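Local atomic coordinates of 2-C-methyl-D-erythritol 4-phosphate cytidylyltransferase (Anaerococcus prevotii, PDB entry 4KT7), a protein that probably catalyses transfer of a cytidylyl group from CTP to 2-C-methyl-D-erythritol 4-phosphate, a step of isoprenoid biosynthesis by the DXP pathway. Residues A[127-141]-A[203-215]. Numbering follows the deposited sequence.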
loop_
_atom_site.group_PDB
_atom_site.type_symbol
_atom_site.label_atom_id
_atom_site.label_comp_id
_atom_site.label_asym_id
_atom_site.label_seq_id
_atom_site.Cartn_x
_atom_site.Cartn_y
_atom_site.Cartn_z
ATOM N N ALA A 127 -9.426 18.858 -13.197
ATOM C CA ALA A 127 -10.312 18.832 -12.044
ATOM C C ALA A 127 -10.365 20.212 -11.353
ATOM O O ALA A 127 -11.299 20.502 -10.597
ATOM C CB ALA A 127 -9.888 17.752 -11.068
ATOM N N LEU A 128 -9.375 21.065 -11.628
ATOM C CA LEU A 128 -9.370 22.419 -11.067
ATOM C C LEU A 128 -10.430 23.308 -11.688
ATOM O O LEU A 128 -10.688 24.404 -11.188
ATOM C CB LEU A 128 -8.009 23.082 -11.229
ATOM C CG LEU A 128 -6.876 22.511 -10.384
ATOM C CD1 LEU A 128 -5.562 22.983 -10.991
ATOM C CD2 LEU A 128 -7.011 22.989 -8.956
ATOM N N ARG A 129 -11.064 22.852 -12.767
ATOM C CA ARG A 129 -12.110 23.654 -13.395
ATOM C C ARG A 129 -13.267 23.940 -12.433
ATOM O O ARG A 129 -13.837 25.036 -12.439
ATOM C CB ARG A 129 -12.629 22.985 -14.678
ATOM C CG ARG A 129 -13.581 23.882 -15.483
ATOM C CD ARG A 129 -14.033 23.223 -16.798
ATOM N NE ARG A 129 -14.585 21.889 -16.558
ATOM C CZ ARG A 129 -15.869 21.643 -16.321
ATOM N NH1 ARG A 129 -16.741 22.645 -16.296
ATOM N NH2 ARG A 129 -16.279 20.396 -16.117
ATOM N N LYS A 130 -13.600 22.968 -11.586
ATOM C CA LYS A 130 -14.733 23.130 -10.680
ATOM C C LYS A 130 -14.396 22.885 -9.212
ATOM O O LYS A 130 -15.274 22.942 -8.360
ATOM C CB LYS A 130 -15.871 22.198 -11.099
ATOM C CG LYS A 130 -16.530 22.590 -12.421
ATOM C CD LYS A 130 -17.197 21.391 -13.075
ATOM C CE LYS A 130 -18.427 20.939 -12.313
ATOM N NZ LYS A 130 -18.956 19.654 -12.866
ATOM N N ASN A 131 -13.137 22.603 -8.908
ATOM C CA ASN A 131 -12.750 22.352 -7.525
ATOM C C ASN A 131 -11.534 23.184 -7.186
ATOM O O ASN A 131 -10.714 23.468 -8.064
ATOM C CB ASN A 131 -12.396 20.881 -7.346
ATOM C CG ASN A 131 -13.510 19.958 -7.798
ATOM O OD1 ASN A 131 -14.506 19.779 -7.091
ATOM N ND2 ASN A 131 -13.336 19.346 -8.978
ATOM N N LYS A 132 -11.382 23.545 -5.917
ATOM C CA LYS A 132 -10.222 24.341 -5.527
ATOM C C LYS A 132 -9.095 23.502 -4.955
ATOM O O LYS A 132 -8.007 24.014 -4.719
ATOM C CB LYS A 132 -10.638 25.484 -4.591
ATOM C CG LYS A 132 -11.620 26.448 -5.269
ATOM C CD LYS A 132 -11.652 27.816 -4.590
ATOM C CE LYS A 132 -12.232 28.854 -5.548
ATOM N NZ LYS A 132 -11.992 30.267 -5.102
ATOM N N ALA A 133 -9.356 22.210 -4.750
ATOM C CA ALA A 133 -8.322 21.291 -4.293
ATOM C C ALA A 133 -8.566 19.946 -4.945
ATOM O O ALA A 133 -9.712 19.504 -5.044
ATOM C CB ALA A 133 -8.356 21.159 -2.782
ATOM N N VAL A 134 -7.486 19.316 -5.410
ATOM C CA VAL A 134 -7.564 18.077 -6.168
ATOM C C VAL A 134 -6.398 17.195 -5.719
ATOM O O VAL A 134 -5.276 17.675 -5.618
ATOM C CB VAL A 134 -7.396 18.366 -7.674
ATOM C CG1 VAL A 134 -7.531 17.079 -8.502
ATOM C CG2 VAL A 134 -8.417 19.432 -8.154
ATOM N N ILE A 135 -6.642 15.919 -5.431
ATOM C CA ILE A 135 -5.522 15.007 -5.149
ATOM C C ILE A 135 -5.660 13.753 -5.980
ATOM O O ILE A 135 -6.757 13.439 -6.435
ATOM C CB ILE A 135 -5.472 14.598 -3.666
ATOM C CG1 ILE A 135 -6.701 13.755 -3.296
ATOM C CG2 ILE A 135 -5.429 15.834 -2.786
ATOM C CD1 ILE A 135 -6.688 13.279 -1.837
ATOM N N THR A 136 -4.551 13.042 -6.207
ATOM C CA THR A 136 -4.602 11.775 -6.943
ATOM C C THR A 136 -4.520 10.652 -5.901
ATOM O O THR A 136 -3.786 10.782 -4.930
ATOM C CB THR A 136 -3.433 11.651 -7.934
ATOM O OG1 THR A 136 -2.237 12.090 -7.283
ATOM C CG2 THR A 136 -3.670 12.518 -9.140
ATOM N N ALA A 137 -5.255 9.559 -6.098
ATOM C CA ALA A 137 -5.281 8.476 -5.110
ATOM C C ALA A 137 -5.732 7.199 -5.796
ATOM O O ALA A 137 -6.325 7.261 -6.877
ATOM C CB ALA A 137 -6.233 8.839 -3.936
ATOM N N THR A 138 -5.437 6.044 -5.182
ATOM C CA THR A 138 -5.825 4.754 -5.765
ATOM C C THR A 138 -6.496 3.887 -4.716
ATOM O O THR A 138 -6.078 3.885 -3.547
ATOM C CB THR A 138 -4.634 3.961 -6.328
ATOM O OG1 THR A 138 -3.613 3.836 -5.322
ATOM C CG2 THR A 138 -4.074 4.619 -7.611
ATOM N N LYS A 139 -7.532 3.155 -5.127
ATOM C CA LYS A 139 -8.231 2.294 -4.192
ATOM C C LYS A 139 -7.226 1.306 -3.624
ATOM O O LYS A 139 -6.414 0.740 -4.366
ATOM C CB LYS A 139 -9.377 1.539 -4.854
ATOM C CG LYS A 139 -10.178 0.715 -3.848
ATOM C CD LYS A 139 -11.320 -0.034 -4.533
ATOM C CE LYS A 139 -12.497 0.901 -4.791
ATOM N NZ LYS A 139 -13.423 0.305 -5.795
ATOM N N SER A 140 -7.241 1.128 -2.309
ATOM C CA SER A 140 -6.244 0.264 -1.697
ATOM C C SER A 140 -6.521 -1.168 -2.091
ATOM O O SER A 140 -7.648 -1.673 -1.927
ATOM C CB SER A 140 -6.249 0.400 -0.169
ATOM O OG SER A 140 -5.376 -0.566 0.396
ATOM N N LYS A 141 -5.500 -1.804 -2.647
ATOM C CA LYS A 141 -5.555 -3.218 -2.947
ATOM C C LYS A 141 -5.336 -4.077 -1.705
ATOM O O LYS A 141 -5.808 -5.198 -1.654
ATOM C CB LYS A 141 -4.521 -3.574 -4.017
ATOM C CG LYS A 141 -4.956 -3.242 -5.426
ATOM C CD LYS A 141 -3.920 -3.765 -6.446
ATOM C CE LYS A 141 -4.329 -3.419 -7.876
ATOM N NZ LYS A 141 -3.326 -3.825 -8.911
ATOM N N ASP A 203 -14.892 24.206 3.980
ATOM C CA ASP A 203 -15.981 23.474 3.353
ATOM C C ASP A 203 -15.745 23.276 1.866
ATOM O O ASP A 203 -16.555 22.633 1.191
ATOM C CB ASP A 203 -17.350 24.113 3.630
ATOM C CG ASP A 203 -17.540 25.436 2.918
ATOM O OD1 ASP A 203 -16.542 26.015 2.425
ATOM O OD2 ASP A 203 -18.706 25.900 2.863
ATOM N N GLU A 204 -14.630 23.812 1.357
ATOM C CA GLU A 204 -14.212 23.513 0.001
ATOM C C GLU A 204 -13.763 22.057 -0.022
ATOM O O GLU A 204 -12.843 21.659 0.703
ATOM C CB GLU A 204 -13.056 24.418 -0.449
ATOM C CG GLU A 204 -13.409 25.901 -0.514
ATOM C CD GLU A 204 -12.908 26.671 0.698
ATOM O OE1 GLU A 204 -12.616 26.035 1.743
ATOM O OE2 GLU A 204 -12.788 27.917 0.607
ATOM N N LYS A 205 -14.409 21.259 -0.856
ATOM C CA LYS A 205 -14.120 19.822 -0.896
ATOM C C LYS A 205 -12.892 19.466 -1.736
ATOM O O LYS A 205 -12.553 20.164 -2.704
ATOM C CB LYS A 205 -15.359 19.048 -1.373
ATOM C CG LYS A 205 -16.532 19.121 -0.402
ATOM C CD LYS A 205 -17.332 17.811 -0.381
ATOM C CE LYS A 205 -18.117 17.689 0.927
ATOM N NZ LYS A 205 -19.199 16.661 0.904
ATOM N N VAL A 206 -12.213 18.385 -1.348
ATOM C CA VAL A 206 -11.010 17.955 -2.029
ATOM C C VAL A 206 -11.419 16.883 -3.025
ATOM O O VAL A 206 -11.903 15.823 -2.637
ATOM C CB VAL A 206 -9.952 17.397 -1.036
ATOM C CG1 VAL A 206 -8.655 16.998 -1.785
ATOM C CG2 VAL A 206 -9.655 18.414 0.049
ATOM N N LYS A 207 -11.246 17.168 -4.315
ATOM C CA LYS A 207 -11.648 16.240 -5.356
ATOM C C LYS A 207 -10.595 15.163 -5.519
ATOM O O LYS A 207 -9.382 15.438 -5.505
ATOM C CB LYS A 207 -11.846 16.973 -6.691
ATOM C CG LYS A 207 -12.309 16.081 -7.839
ATOM C CD LYS A 207 -13.780 15.664 -7.631
ATOM C CE LYS A 207 -14.168 14.516 -8.554
ATOM N NZ LYS A 207 -15.620 14.197 -8.392
ATOM N N VAL A 208 -11.034 13.926 -5.700
ATOM C CA VAL A 208 -10.083 12.846 -5.865
ATOM C C VAL A 208 -10.060 12.432 -7.321
ATOM O O VAL A 208 -11.106 12.224 -7.930
ATOM C CB VAL A 208 -10.454 11.644 -4.984
ATOM C CG1 VAL A 208 -9.457 10.523 -5.188
ATOM C CG2 VAL A 208 -10.498 12.058 -3.508
ATOM N N VAL A 209 -8.866 12.346 -7.890
ATOM C CA VAL A 209 -8.699 11.843 -9.247
ATOM C C VAL A 209 -8.042 10.475 -9.140
ATOM O O VAL A 209 -7.086 10.312 -8.374
ATOM C CB VAL A 209 -7.788 12.795 -10.051
ATOM C CG1 VAL A 209 -7.178 12.097 -11.255
ATOM C CG2 VAL A 209 -8.572 14.058 -10.450
ATOM N N HIS A 210 -8.551 9.490 -9.880
ATOM C CA HIS A 210 -7.924 8.167 -9.910
ATOM C C HIS A 210 -6.474 8.267 -10.370
ATOM O O HIS A 210 -6.178 8.785 -11.459
ATOM C CB HIS A 210 -8.683 7.202 -10.825
ATOM C CG HIS A 210 -10.024 6.796 -10.297
ATOM N ND1 HIS A 210 -10.172 5.968 -9.203
ATOM C CD2 HIS A 210 -11.278 7.090 -10.721
ATOM C CE1 HIS A 210 -11.461 5.781 -8.969
ATOM N NE2 HIS A 210 -12.151 6.449 -9.874
ATOM N N GLY A 211 -5.569 7.772 -9.534
ATOM C CA GLY A 211 -4.162 7.756 -9.867
ATOM C C GLY A 211 -3.764 6.466 -10.560
ATOM O O GLY A 211 -4.601 5.726 -11.098
ATOM N N GLU A 212 -2.472 6.191 -10.549
ATOM C CA GLU A 212 -1.942 5.044 -11.245
ATOM C C GLU A 212 -1.218 4.164 -10.245
ATOM O O GLU A 212 -0.477 4.668 -9.410
ATOM C CB GLU A 212 -1.020 5.517 -12.380
ATOM C CG GLU A 212 -1.814 6.103 -13.565
ATOM C CD GLU A 212 -1.001 7.024 -14.479
ATOM O OE1 GLU A 212 0.206 7.249 -14.215
ATOM O OE2 GLU A 212 -1.586 7.546 -15.458
ATOM N N TYR A 213 -1.451 2.851 -10.311
ATOM C CA TYR A 213 -0.784 1.942 -9.390
ATOM C C TYR A 213 0.713 1.930 -9.674
ATOM O O TYR A 213 1.521 1.746 -8.771
ATOM C CB TYR A 213 -1.390 0.527 -9.454
ATOM C CG TYR A 213 -2.746 0.460 -8.784
ATOM C CD1 TYR A 213 -2.855 0.511 -7.402
ATOM C CD2 TYR A 213 -3.918 0.365 -9.536
ATOM C CE1 TYR A 213 -4.104 0.475 -6.771
ATOM C CE2 TYR A 213 -5.174 0.327 -8.916
ATOM C CZ TYR A 213 -5.255 0.372 -7.536
ATOM O OH TYR A 213 -6.488 0.326 -6.926
ATOM N N SER A 214 1.070 2.149 -10.935
ATOM C CA SER A 214 2.472 2.222 -11.333
ATOM C C SER A 214 3.200 3.471 -10.813
ATOM O O SER A 214 4.424 3.521 -10.835
ATOM C CB SER A 214 2.584 2.168 -12.861
ATOM O OG SER A 214 1.751 3.158 -13.454
ATOM N N ASN A 215 2.453 4.471 -10.352
ATOM C CA ASN A 215 3.044 5.757 -9.941
ATOM C C ASN A 215 3.652 5.685 -8.527
ATOM O O ASN A 215 3.242 6.408 -7.609
ATOM C CB ASN A 215 1.985 6.853 -10.030
ATOM C CG ASN A 215 2.544 8.250 -9.812
ATOM O OD1 ASN A 215 3.748 8.501 -10.001
ATOM N ND2 ASN A 215 1.657 9.181 -9.425
HETATM O O HOH W 1 -13.177 22.590 -4.172
HETATM O O HOH W 2 -11.507 29.698 -1.771
HETATM O O HOH W 3 -8.271 3.689 -8.087
#
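The hydroxyl of Tyr213 gives a short hydrogen bond, OH to Lys139 O at 2.6 Å, with that carbonyl oxygen lying at the ring's edge, in its plane. Over the centre of one face sits Thr138 CG2, 4.2 Å from the centroid; over the other lies the extended Lys141 chain, its CE making a CH-pi contact and its NZ a cation-pi contact 4.4 Å from the centroid. Tyrosine suits this place, with two flat faces and a terminal donor.

Upstream, strands 133-139 and 206-210 run parallel, joined by a ladder from Lys207 N to Ala133 O (2.9 Å) as far as Gly211 N to Ala137 O (2.8 Å). Beta-branched residues suit the extended backbone: Ile135 CG2 meets Val206 CG1 at 3.6 Å on one face, while on the other Val209 CG2 packs against Val134 CG1 and Ala127 CB. The amide of Asn131 lies against Lys207 CB, steadied by ND2 to Ala127 O (2.8 Å). With CG anti to the backbone N (chi1 -178°) and a bend at chi2, Lys207 carries NZ away to Asp150 O of the second subunit.

Strand 206-210 thus extends the mixed central sheet of the GT-A-like cytidylyltransferase fold, and its Val206 and Val208 backbones bond to the second subunit.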